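Local atomic coordinates of trichothecene 3-O-acetyltransferase (Gibberella zeae, PDB entry 2RKV), a protein that probably transfers an acetyl group from acetyl coenzyme A to the 3-hydroxyl of trichothecene mycotoxins such as T-2 toxin. Residues His210-Gly219 with Asn362-Asp370; Arg291-Met299 with Leu338-Arg348. All blocks are in the same frame, centred on the assembly; numbering follows the deposited sequence. Where two conformers were deposited one is given.

In the fold
Along the chain both segments of interaction 2 (291-299 and 338-348) fall between those of interaction 1 (210-219 and 362-370). Their centres lie 20 Å apart, and their nearest atoms are about 4 Å apart without touching. Helix 340-356 links them: its first turns pack on the end of strand 286-294 in interaction 2, while further on L350 and Y353 touch Q211, I212 and V363 of interaction 1. Strand 286-294, second from the edge of the seven-stranded mixed sheet, also serves both, through E288 and C290 for interaction 1. Interaction 1 supplies L365 and T366 to the toxin pocket; interaction 2 gives R291-D294 to the coenzyme A site, with A292 also lining the toxin pocket.

Interaction 1: residues His210-Gly219 with Asn362-Asp370; sequences HQIVKADVAG and NVSLTADAD. With ZBA (12,13-Epoxytrichothec-9-ene-3,4,8,15-tetrol-4,15-diacetate-8-isovalerate), chain D.
D368 meets H210 through its carboxylate: ND1 of H210 donates to the syn lone pair of D368 OD2 at 2.7 Å, nearly straight and in the ring plane. The ring and carboxylate planes are turned 54° apart. With CG placed between its backbone N and carbonyl carbon (chi1 68°), D368 swings its carboxylate toward the histidine, while its CB lies 3.6 Å from V217 CG1. A water bridges A218 O and D368 O. A367 pushes its methyl into the bend of the other loop, CB standing 3.4 Å from H210 O and 3.8 Å from V213 CG2. Q211 contributes backbone and side chain: its O accepts from S364 N at 2.9 Å, next to V213 N donating to N362 O at 2.7 Å, and together these bonds frame a single bridge between I212 and V363. The extended side chain of Q211 brings its NE2 to 3.8 Å from L365 CD2, where the amide nitrogen bonds N311 and Y314. The other methyl of L365, CD1, lies against one of the toxin's two acetates. L350 and Y353 of helix 340-356 back the bridge, whereas strands 286-294 and 310-318 flank the H210 end through E288 and N316.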
loop_
_atom_site.group_PDB
_atom_site.type_symbol
_atom_site.label_atom_id
_atom_site.label_comp_id
_atom_site.label_asym_id
_atom_site.label_seq_id
_atom_site.Cartn_x
_atom_site.Cartn_y
_atom_site.Cartn_z
ATOM N N HIS A 210 -7.092 18.128 -7.514
ATOM C CA HIS A 210 -5.827 17.582 -6.987
ATOM C C HIS A 210 -5.334 16.335 -7.724
ATOM O O HIS A 210 -4.393 15.678 -7.264
ATOM C CB HIS A 210 -5.916 17.267 -5.487
ATOM C CG HIS A 210 -6.613 18.320 -4.687
ATOM N ND1 HIS A 210 -6.085 19.579 -4.502
ATOM C CD2 HIS A 210 -7.796 18.305 -4.027
ATOM C CE1 HIS A 210 -6.912 20.294 -3.762
ATOM N NE2 HIS A 210 -7.956 19.547 -3.459
ATOM N N GLN A 211 -5.950 16.017 -8.865
ATOM C CA GLN A 211 -5.601 14.773 -9.574
ATOM C C GLN A 211 -5.151 14.951 -11.022
ATOM O O GLN A 211 -4.804 13.979 -11.696
ATOM C CB GLN A 211 -6.741 13.762 -9.477
ATOM C CG GLN A 211 -7.036 13.378 -8.028
ATOM C CD GLN A 211 -8.156 12.375 -7.890
ATOM O OE1 GLN A 211 -9.140 12.417 -8.629
ATOM N NE2 GLN A 211 -8.018 11.469 -6.920
ATOM N N ILE A 212 -5.155 16.193 -11.500
ATOM C CA ILE A 212 -4.673 16.484 -12.839
ATOM C C ILE A 212 -3.521 17.478 -12.735
ATOM O O ILE A 212 -3.677 18.569 -12.176
ATOM C CB ILE A 212 -5.797 17.014 -13.759
ATOM C CG1 ILE A 212 -6.958 16.014 -13.815
ATOM C CG2 ILE A 212 -5.249 17.266 -15.177
ATOM C CD1 ILE A 212 -8.214 16.563 -14.456
ATOM N N VAL A 213 -2.363 17.078 -13.249
ATOM C CA VAL A 213 -1.167 17.920 -13.235
ATOM C C VAL A 213 -1.409 19.135 -14.133
ATOM O O VAL A 213 -1.956 19.007 -15.234
ATOM C CB VAL A 213 0.089 17.117 -13.689
ATOM C CG1 VAL A 213 1.293 18.035 -13.891
ATOM C CG2 VAL A 213 0.426 16.025 -12.680
ATOM N N LYS A 214 -1.046 20.310 -13.625
ATOM C CA LYS A 214 -1.144 21.564 -14.368
ATOM C C LYS A 214 0.215 22.245 -14.319
ATOM O O LYS A 214 0.944 22.122 -13.327
ATOM C CB LYS A 214 -2.214 22.471 -13.764
ATOM C CG LYS A 214 -3.643 21.984 -13.973
ATOM C CD LYS A 214 -4.662 22.965 -13.408
ATOM C CE LYS A 214 -4.722 22.891 -11.888
ATOM N NZ LYS A 214 -5.643 23.916 -11.322
ATOM N N ALA A 215 0.548 22.958 -15.393
ATOM C CA ALA A 215 1.884 23.533 -15.561
ATOM C C ALA A 215 2.247 24.623 -14.541
ATOM O O ALA A 215 3.434 24.874 -14.305
ATOM C CB ALA A 215 2.069 24.046 -16.994
ATOM N N ASP A 216 1.238 25.246 -13.930
ATOM C CA ASP A 216 1.466 26.298 -12.929
ATOM C C ASP A 216 1.270 25.829 -11.482
ATOM O O ASP A 216 1.193 26.648 -10.564
ATOM C CB ASP A 216 0.597 27.535 -13.212
ATOM C CG ASP A 216 -0.899 27.238 -13.174
ATOM O OD1 ASP A 216 -1.297 26.055 -13.107
ATOM O OD2 ASP A 216 -1.689 28.206 -13.224
ATOM N N VAL A 217 1.176 24.518 -11.288
ATOM C CA VAL A 217 0.995 23.953 -9.955
ATOM C C VAL A 217 2.034 22.861 -9.727
ATOM O O VAL A 217 2.082 21.864 -10.461
ATOM C CB VAL A 217 -0.428 23.378 -9.747
ATOM C CG1 VAL A 217 -0.562 22.745 -8.366
ATOM C CG2 VAL A 217 -1.496 24.455 -9.950
ATOM N N ALA A 218 2.864 23.066 -8.709
ATOM C CA ALA A 218 3.845 22.073 -8.286
ATOM C C ALA A 218 3.170 20.769 -7.855
ATOM O O ALA A 218 2.108 20.790 -7.220
ATOM C CB ALA A 218 4.700 22.628 -7.146
ATOM N N GLY A 219 3.794 19.645 -8.209
ATOM C CA GLY A 219 3.336 18.317 -7.795
ATOM C C GLY A 219 3.613 17.230 -8.820
ATOM O O GLY A 219 3.752 17.506 -10.013
ATOM N N ASN A 362 -1.376 13.071 -17.736
ATOM C CA ASN A 362 -1.525 14.202 -16.801
ATOM C C ASN A 362 -2.222 13.848 -15.490
ATOM O O ASN A 362 -2.304 14.682 -14.585
ATOM C CB ASN A 362 -2.287 15.366 -17.447
ATOM C CG ASN A 362 -1.545 15.988 -18.615
ATOM O OD1 ASN A 362 -0.312 16.048 -18.638
ATOM N ND2 ASN A 362 -2.307 16.462 -19.594
ATOM N N VAL A 363 -2.737 12.626 -15.394
ATOM C CA VAL A 363 -3.498 12.212 -14.220
ATOM C C VAL A 363 -2.581 11.570 -13.174
ATOM O O VAL A 363 -1.782 10.662 -13.477
ATOM C CB VAL A 363 -4.670 11.269 -14.599
ATOM C CG1 VAL A 363 -5.568 11.019 -13.396
ATOM C CG2 VAL A 363 -5.487 11.858 -15.759
ATOM N N SER A 364 -2.694 12.050 -11.937
ATOM C CA SER A 364 -1.885 11.534 -10.844
ATOM C C SER A 364 -2.636 11.714 -9.541
ATOM O O SER A 364 -3.197 12.780 -9.287
ATOM C CB SER A 364 -0.542 12.261 -10.763
ATOM O OG SER A 364 0.180 11.844 -9.616
ATOM N N LEU A 365 -2.640 10.665 -8.726
ATOM C CA LEU A 365 -3.248 10.723 -7.393
ATOM C C LEU A 365 -2.552 11.733 -6.473
ATOM O O LEU A 365 -3.102 12.114 -5.432
ATOM C CB LEU A 365 -3.246 9.335 -6.749
ATOM C CG LEU A 365 -4.151 8.304 -7.433
ATOM C CD1 LEU A 365 -3.746 6.887 -7.038
ATOM C CD2 LEU A 365 -5.630 8.561 -7.129
ATOM N N THR A 366 -1.343 12.152 -6.845
ATOM C CA THR A 366 -0.615 13.149 -6.056
ATOM C C THR A 366 -0.208 14.350 -6.911
ATOM O O THR A 366 0.858 14.938 -6.700
ATOM C CB THR A 366 0.630 12.555 -5.370
ATOM O OG1 THR A 366 1.494 11.991 -6.366
ATOM C CG2 THR A 366 0.236 11.495 -4.335
ATOM N N ALA A 367 -1.089 14.718 -7.843
ATOM C CA ALA A 367 -0.830 15.748 -8.859
ATOM C C ALA A 367 -0.377 17.109 -8.325
ATOM O O ALA A 367 0.405 17.805 -8.988
ATOM C CB ALA A 367 -2.045 15.923 -9.754
ATOM N N ASP A 368 -0.869 17.499 -7.151
ATOM C CA ASP A 368 -0.465 18.776 -6.562
ATOM C C ASP A 368 0.150 18.660 -5.160
ATOM O O ASP A 368 0.206 19.641 -4.412
ATOM C CB ASP A 368 -1.610 19.799 -6.616
ATOM C CG ASP A 368 -2.793 19.444 -5.717
ATOM O OD1 ASP A 368 -2.741 18.457 -4.955
ATOM O OD2 ASP A 368 -3.800 20.175 -5.787
ATOM N N ALA A 369 0.628 17.466 -4.816
ATOM C CA ALA A 369 1.284 17.265 -3.528
ATOM C C ALA A 369 2.734 17.737 -3.604
ATOM O O ALA A 369 3.499 17.287 -4.450
ATOM C CB ALA A 369 1.214 15.800 -3.097
ATOM N N ASP A 370 3.093 18.664 -2.727
ATOM C CA ASP A 370 4.471 19.121 -2.590
ATOM C C ASP A 370 5.187 18.242 -1.568
ATOM O O ASP A 370 4.803 18.223 -0.396
ATOM C CB ASP A 370 4.475 20.577 -2.116
ATOM C CG ASP A 370 5.853 21.217 -2.170
ATOM O OD1 ASP A 370 6.829 20.625 -1.652
ATOM O OD2 ASP A 370 5.947 22.333 -2.722
HETATM O O18 ZBA D . 4.741 8.206 -4.872
HETATM C C44 ZBA D . 4.703 7.419 -5.728
HETATM C C45 ZBA D . 5.213 7.600 -7.111
HETATM C C46 ZBA D . 6.470 6.891 -7.319
HETATM C C48 ZBA D . 7.474 7.360 -6.399
HETATM C C47 ZBA D . 7.154 7.071 -8.639
HETATM O O17 ZBA D . 4.200 6.197 -5.521
HETATM C C31 ZBA D . 3.859 5.741 -4.203
HETATM C C30 ZBA D . 2.484 6.162 -3.804
HETATM C C32 ZBA D . 4.084 4.276 -4.221
HETATM C C39 ZBA D . 5.518 3.873 -4.480
HETATM C C33 ZBA D . 3.112 3.433 -4.062
HETATM C C34 ZBA D . 1.701 3.812 -3.821
HETATM O O10 ZBA D . 1.538 3.707 -2.392
HETATM C C29 ZBA D . 1.345 5.247 -4.254
HETATM C C38 ZBA D . 1.241 5.273 -5.775
HETATM O O12 ZBA D . 1.534 6.570 -6.271
HETATM C C40 ZBA D . 0.878 7.083 -7.298
HETATM C C41 ZBA D . 1.412 8.458 -7.624
HETATM O O13 ZBA D . 0.017 6.608 -7.867
HETATM C C28 ZBA D . -0.046 5.656 -3.608
HETATM C C37 ZBA D . -0.589 7.013 -4.098
HETATM C C35 ZBA D . 0.138 5.590 -2.098
HETATM C C25 ZBA D . 0.315 4.134 -1.868
HETATM C C36 ZBA D . 0.356 6.655 -1.161
HETATM O O11 ZBA D . -0.949 6.167 -1.360
HETATM C C27 ZBA D . -1.075 4.490 -3.785
HETATM C C26 ZBA D . -0.860 3.566 -2.600
HETATM O O16 ZBA D . -0.671 2.230 -2.971
HETATM O O14 ZBA D . -2.366 5.090 -3.642
HETATM C C42 ZBA D . -3.501 4.651 -4.173
HETATM O O15 ZBA D . -4.540 5.204 -4.008
HETATM C C43 ZBA D . -3.304 3.425 -4.899
HETATM O O HOH W 1 -2.384 15.752 -5.220
HETATM O O HOH W 2 0.038 20.059 -10.819
HETATM O O HOH W 3 1.381 22.304 -5.115
#

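Interaction 2: residues Arg291-Met299 with Leu338-Arg348; sequences RAVDARPAM and LDPASMRQRTR. With COA (coenzyme A), chain B.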
loop_
_atom_site.group_PDB
_atom_site.type_symbol
_atom_site.label_atom_id
_atom_site.label_comp_id
_atom_site.label_asym_id
_atom_site.label_seq_id
_atom_site.Cartn_x
_atom_site.Cartn_y
_atom_site.Cartn_z
ATOM N N ARG A 291 -4.749 10.992 1.502
ATOM C CA ARG A 291 -5.019 9.725 2.204
ATOM C C ARG A 291 -5.613 8.677 1.261
ATOM O O ARG A 291 -6.637 8.924 0.640
ATOM C CB ARG A 291 -5.987 9.965 3.370
ATOM C CG ARG A 291 -6.103 8.800 4.335
ATOM C CD ARG A 291 -7.327 8.963 5.236
ATOM N NE ARG A 291 -7.276 8.135 6.441
ATOM C CZ ARG A 291 -8.179 8.211 7.420
ATOM N NH1 ARG A 291 -9.185 9.074 7.307
ATOM N NH2 ARG A 291 -8.079 7.437 8.496
ATOM N N ALA A 292 -4.965 7.514 1.157
ATOM C CA ALA A 292 -5.501 6.426 0.327
ATOM C C ALA A 292 -6.765 5.854 0.963
ATOM O O ALA A 292 -6.811 5.604 2.178
ATOM C CB ALA A 292 -4.464 5.328 0.126
ATOM N N VAL A 293 -7.786 5.646 0.139
ATOM C CA VAL A 293 -9.067 5.132 0.612
ATOM C C VAL A 293 -9.555 4.046 -0.356
ATOM O O VAL A 293 -9.685 4.291 -1.557
ATOM C CB VAL A 293 -10.134 6.258 0.741
ATOM C CG1 VAL A 293 -11.475 5.698 1.257
ATOM C CG2 VAL A 293 -9.631 7.361 1.671
ATOM N N ASP A 294 -9.823 2.863 0.190
ATOM C CA ASP A 294 -10.443 1.759 -0.541
ATOM C C ASP A 294 -11.832 2.207 -0.958
ATOM O O ASP A 294 -12.649 2.603 -0.107
ATOM C CB ASP A 294 -10.514 0.515 0.362
ATOM C CG ASP A 294 -11.253 -0.670 -0.279
ATOM O OD1 ASP A 294 -11.490 -0.668 -1.511
ATOM O OD2 ASP A 294 -11.573 -1.618 0.480
ATOM N N ALA A 295 -12.091 2.159 -2.266
ATOM C CA ALA A 295 -13.359 2.611 -2.824
ATOM C C ALA A 295 -14.382 1.483 -2.976
ATOM O O ALA A 295 -15.514 1.724 -3.404
ATOM C CB ALA A 295 -13.136 3.325 -4.156
ATOM N N ARG A 296 -13.994 0.258 -2.617
ATOM C CA ARG A 296 -14.915 -0.879 -2.749
ATOM C C ARG A 296 -16.242 -0.661 -2.002
ATOM O O ARG A 296 -17.309 -0.825 -2.598
ATOM C CB ARG A 296 -14.260 -2.197 -2.325
ATOM C CG ARG A 296 -13.249 -2.755 -3.331
ATOM C CD ARG A 296 -12.403 -3.834 -2.658
ATOM N NE ARG A 296 -11.312 -4.321 -3.508
ATOM C CZ ARG A 296 -10.225 -3.628 -3.833
ATOM N NH1 ARG A 296 -10.049 -2.382 -3.372
ATOM N NH2 ARG A 296 -9.298 -4.193 -4.602
ATOM N N PRO A 297 -16.185 -0.279 -0.710
ATOM C CA PRO A 297 -17.450 -0.079 0.026
ATOM C C PRO A 297 -18.382 0.962 -0.616
ATOM O O PRO A 297 -19.570 0.685 -0.802
ATOM C CB PRO A 297 -16.983 0.359 1.415
ATOM C CG PRO A 297 -15.596 -0.214 1.542
ATOM C CD PRO A 297 -15.017 -0.053 0.165
ATOM N N ALA A 298 -17.846 2.121 -0.994
ATOM C CA ALA A 298 -18.652 3.161 -1.643
ATOM C C ALA A 298 -19.250 2.681 -2.966
ATOM O O ALA A 298 -20.339 3.111 -3.352
ATOM C CB ALA A 298 -17.829 4.435 -1.855
ATOM N N MET A 299 -18.539 1.782 -3.650
ATOM C CA MET A 299 -18.973 1.283 -4.951
ATOM C C MET A 299 -19.870 0.042 -4.843
ATOM O O MET A 299 -20.386 -0.444 -5.853
ATOM C CB MET A 299 -17.746 0.996 -5.829
ATOM C CG MET A 299 -17.939 1.270 -7.317
ATOM S SD MET A 299 -18.341 2.991 -7.754
ATOM C CE MET A 299 -17.269 3.940 -6.704
ATOM N N LEU A 338 -14.929 11.096 4.221
ATOM C CA LEU A 338 -15.182 9.662 4.056
ATOM C C LEU A 338 -16.648 9.285 3.854
ATOM O O LEU A 338 -17.005 8.106 3.936
ATOM C CB LEU A 338 -14.594 8.875 5.230
ATOM C CG LEU A 338 -13.073 8.902 5.334
ATOM C CD1 LEU A 338 -12.628 8.179 6.596
ATOM C CD2 LEU A 338 -12.407 8.305 4.071
ATOM N N ASP A 339 -17.490 10.273 3.581
ATOM C CA ASP A 339 -18.883 9.998 3.251
ATOM C C ASP A 339 -18.967 9.124 1.980
ATOM O O ASP A 339 -18.429 9.494 0.927
ATOM C CB ASP A 339 -19.646 11.308 3.065
ATOM C CG ASP A 339 -21.052 11.094 2.570
ATOM O OD1 ASP A 339 -21.888 10.593 3.354
ATOM O OD2 ASP A 339 -21.320 11.422 1.398
ATOM N N PRO A 340 -19.625 7.952 2.078
ATOM C CA PRO A 340 -19.711 7.032 0.935
ATOM C C PRO A 340 -20.236 7.663 -0.362
ATOM O O PRO A 340 -19.695 7.377 -1.438
ATOM C CB PRO A 340 -20.665 5.939 1.435
ATOM C CG PRO A 340 -20.494 5.950 2.900
ATOM C CD PRO A 340 -20.284 7.392 3.272
ATOM N N ALA A 341 -21.267 8.508 -0.269
ATOM C CA ALA A 341 -21.808 9.158 -1.473
ATOM C C ALA A 341 -20.760 10.052 -2.138
ATOM O O ALA A 341 -20.666 10.097 -3.370
ATOM C CB ALA A 341 -23.082 9.946 -1.166
ATOM N N SER A 342 -19.969 10.740 -1.314
ATOM C CA SER A 342 -18.883 11.590 -1.807
ATOM C C SER A 342 -17.769 10.763 -2.435
ATOM O O SER A 342 -17.286 11.079 -3.516
ATOM C CB SER A 342 -18.311 12.461 -0.689
ATOM O OG SER A 342 -17.134 13.125 -1.128
ATOM N N MET A 343 -17.364 9.696 -1.753
ATOM C CA MET A 343 -16.336 8.809 -2.292
ATOM C C MET A 343 -16.771 8.200 -3.624
ATOM O O MET A 343 -15.974 8.114 -4.564
ATOM C CB MET A 343 -15.982 7.722 -1.282
ATOM C CG MET A 343 -14.848 8.098 -0.350
ATOM S SD MET A 343 -13.246 8.262 -1.201
ATOM C CE MET A 343 -13.213 6.814 -2.238
ATOM N N ARG A 344 -18.034 7.799 -3.708
ATOM C CA ARG A 344 -18.554 7.214 -4.938
ATOM C C ARG A 344 -18.553 8.226 -6.082
ATOM O O ARG A 344 -18.055 7.925 -7.168
ATOM C CB ARG A 344 -19.951 6.620 -4.734
ATOM C CG ARG A 344 -20.467 5.884 -5.962
ATOM C CD ARG A 344 -21.801 5.210 -5.707
ATOM N NE ARG A 344 -22.277 4.527 -6.907
ATOM C CZ ARG A 344 -23.187 5.014 -7.745
ATOM N NH1 ARG A 344 -23.754 6.196 -7.520
ATOM N NH2 ARG A 344 -23.541 4.309 -8.810
ATOM N N GLN A 345 -19.082 9.430 -5.838
ATOM C CA GLN A 345 -19.140 10.454 -6.887
ATOM C C GLN A 345 -17.738 10.824 -7.382
ATOM O O GLN A 345 -17.492 10.908 -8.588
ATOM C CB GLN A 345 -19.917 11.697 -6.402
ATOM C CG GLN A 345 -19.960 12.884 -7.384
ATOM C CD GLN A 345 -20.745 12.613 -8.670
ATOM O OE1 GLN A 345 -20.498 13.249 -9.700
ATOM N NE2 GLN A 345 -21.696 11.689 -8.613
ATOM N N ARG A 346 -16.813 11.015 -6.442
ATOM C CA ARG A 346 -15.458 11.420 -6.784
ATOM C C ARG A 346 -14.764 10.337 -7.598
ATOM O O ARG A 346 -14.145 10.622 -8.625
ATOM C CB ARG A 346 -14.664 11.756 -5.520
ATOM C CG ARG A 346 -15.153 13.049 -4.831
ATOM C CD ARG A 346 -14.347 13.397 -3.586
ATOM N NE ARG A 346 -12.934 13.552 -3.910
ATOM C CZ ARG A 346 -11.977 12.730 -3.498
ATOM N NH1 ARG A 346 -12.271 11.701 -2.696
ATOM N NH2 ARG A 346 -10.724 12.940 -3.875
ATOM N N THR A 347 -14.907 9.094 -7.151
ATOM C CA THR A 347 -14.261 7.959 -7.803
ATOM C C THR A 347 -14.837 7.746 -9.203
ATOM O O THR A 347 -14.099 7.460 -10.154
ATOM C CB THR A 347 -14.375 6.691 -6.922
ATOM O OG1 THR A 347 -13.757 6.952 -5.655
ATOM C CG2 THR A 347 -13.678 5.496 -7.578
ATOM N N ARG A 348 -16.157 7.902 -9.338
ATOM C CA ARG A 348 -16.791 7.820 -10.655
ATOM C C ARG A 348 -16.277 8.927 -11.580
ATOM O O ARG A 348 -16.084 8.700 -12.774
ATOM C CB ARG A 348 -18.317 7.873 -10.543
ATOM C CG ARG A 348 -18.924 6.624 -9.931
ATOM C CD ARG A 348 -20.434 6.768 -9.817
ATOM N NE ARG A 348 -21.071 6.761 -11.133
ATOM C CZ ARG A 348 -22.291 7.229 -11.395
ATOM N NH1 ARG A 348 -23.027 7.776 -10.434
ATOM N NH2 ARG A 348 -22.771 7.166 -12.632
HETATM N N1A COA B . -19.818 5.430 16.724
HETATM C C2A COA B . -18.474 5.475 17.030
HETATM N N3A COA B . -17.540 4.970 16.148
HETATM C C4A COA B . -17.962 4.430 14.974
HETATM C C5A COA B . -19.318 4.381 14.644
HETATM C C6A COA B . -20.263 4.886 15.534
HETATM N N6A COA B . -21.558 4.608 15.359
HETATM N N7A COA B . -19.436 3.798 13.424
HETATM C C8A COA B . -18.197 3.481 12.979
HETATM N N9A COA B . -17.279 3.867 13.928
HETATM C C1B COA B . -15.823 3.672 13.884
HETATM C C2B COA B . -15.503 2.208 14.102
HETATM O O2B COA B . -15.553 1.872 15.458
HETATM C C3B COA B . -14.110 2.136 13.524
HETATM O O3B COA B . -13.220 2.756 14.402
HETATM P P3B COA B . -12.120 1.917 15.186
HETATM O O7A COA B . -11.281 1.178 14.164
HETATM O O8A COA B . -12.874 0.971 16.084
HETATM O O9A COA B . -11.300 2.880 15.998
HETATM C C4B COA B . -14.173 3.104 12.375
HETATM O O4B COA B . -15.271 3.976 12.614
HETATM C C5B COA B . -14.323 2.373 11.065
HETATM O O5B COA B . -14.112 3.408 10.160
HETATM P P1A COA B . -13.712 3.108 8.650
HETATM O O1A COA B . -14.533 1.943 8.101
HETATM O O2A COA B . -13.849 4.383 7.851
HETATM O O3A COA B . -12.230 2.512 8.697
HETATM P P2A COA B . -10.932 3.176 9.339
HETATM O O4A COA B . -10.266 2.134 10.208
HETATM O O5A COA B . -11.196 4.500 9.997
HETATM O O6A COA B . -10.024 3.438 8.056
HETATM C CBP COA B . -9.581 4.146 5.832
HETATM C CCP COA B . -10.323 4.465 7.128
HETATM C CDP COA B . -8.077 4.096 6.111
HETATM C CEP COA B . -9.828 5.265 4.823
HETATM C CAP COA B . -10.106 2.792 5.330
HETATM O OAP COA B . -11.495 2.850 5.069
HETATM C C9P COA B . -9.428 2.359 4.072
HETATM O O9P COA B . -9.965 2.758 2.843
HETATM N N8P COA B . -8.345 1.611 4.230
HETATM C C7P COA B . -7.548 1.147 3.122
HETATM C C6P COA B . -6.663 2.268 2.597
HETATM C C5P COA B . -5.854 1.676 1.482
HETATM O O5P COA B . -6.421 1.009 0.592
HETATM N N4P COA B . -4.547 1.902 1.524
#
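L338 reaches back to the strand with both methyls: CD1 sits 3.6 Å from R291 NH1, the two side chains crossing at about a right angle, and CD2 lies 3.8 Å from V293 CG2. The same arginine is held by salt bridges to D262 and D263, with the methyl-bearing part of coenzyme A over one face of its guanidinium, toward the rim. D339 then caps the helix, its OD2 accepting from S342 N. At P340 the carbonyl oxygen touches the A298 methyl. M343 fills the centre: its CB meets A298 CB at 3.8 Å, and bends at chi2 (-67°) and chi3 (-45°) bring SD near V293 CG1 and CE to 4.0 Å from A295 CB. The extended R344 chain runs past A298 O, its CD at 3.5 Å, and crosses M299 at about a right angle, CG against M299 CE. T347 OG1 donates to M343 O at 2.7 Å; its CB lies 4.0 Å from M299 CE. R348 passes its CG near M299 SD. Helix 340-356 thus packs, without a crossing hydrogen bond, on the end of strand 286-294 and the short helix 296-299 after it. D294 N donates to O9P of the pantetheine arm at 2.7 Å, making this strand end a wall of the acyl-CoA site of a BAHD-superfamily acyltransferase.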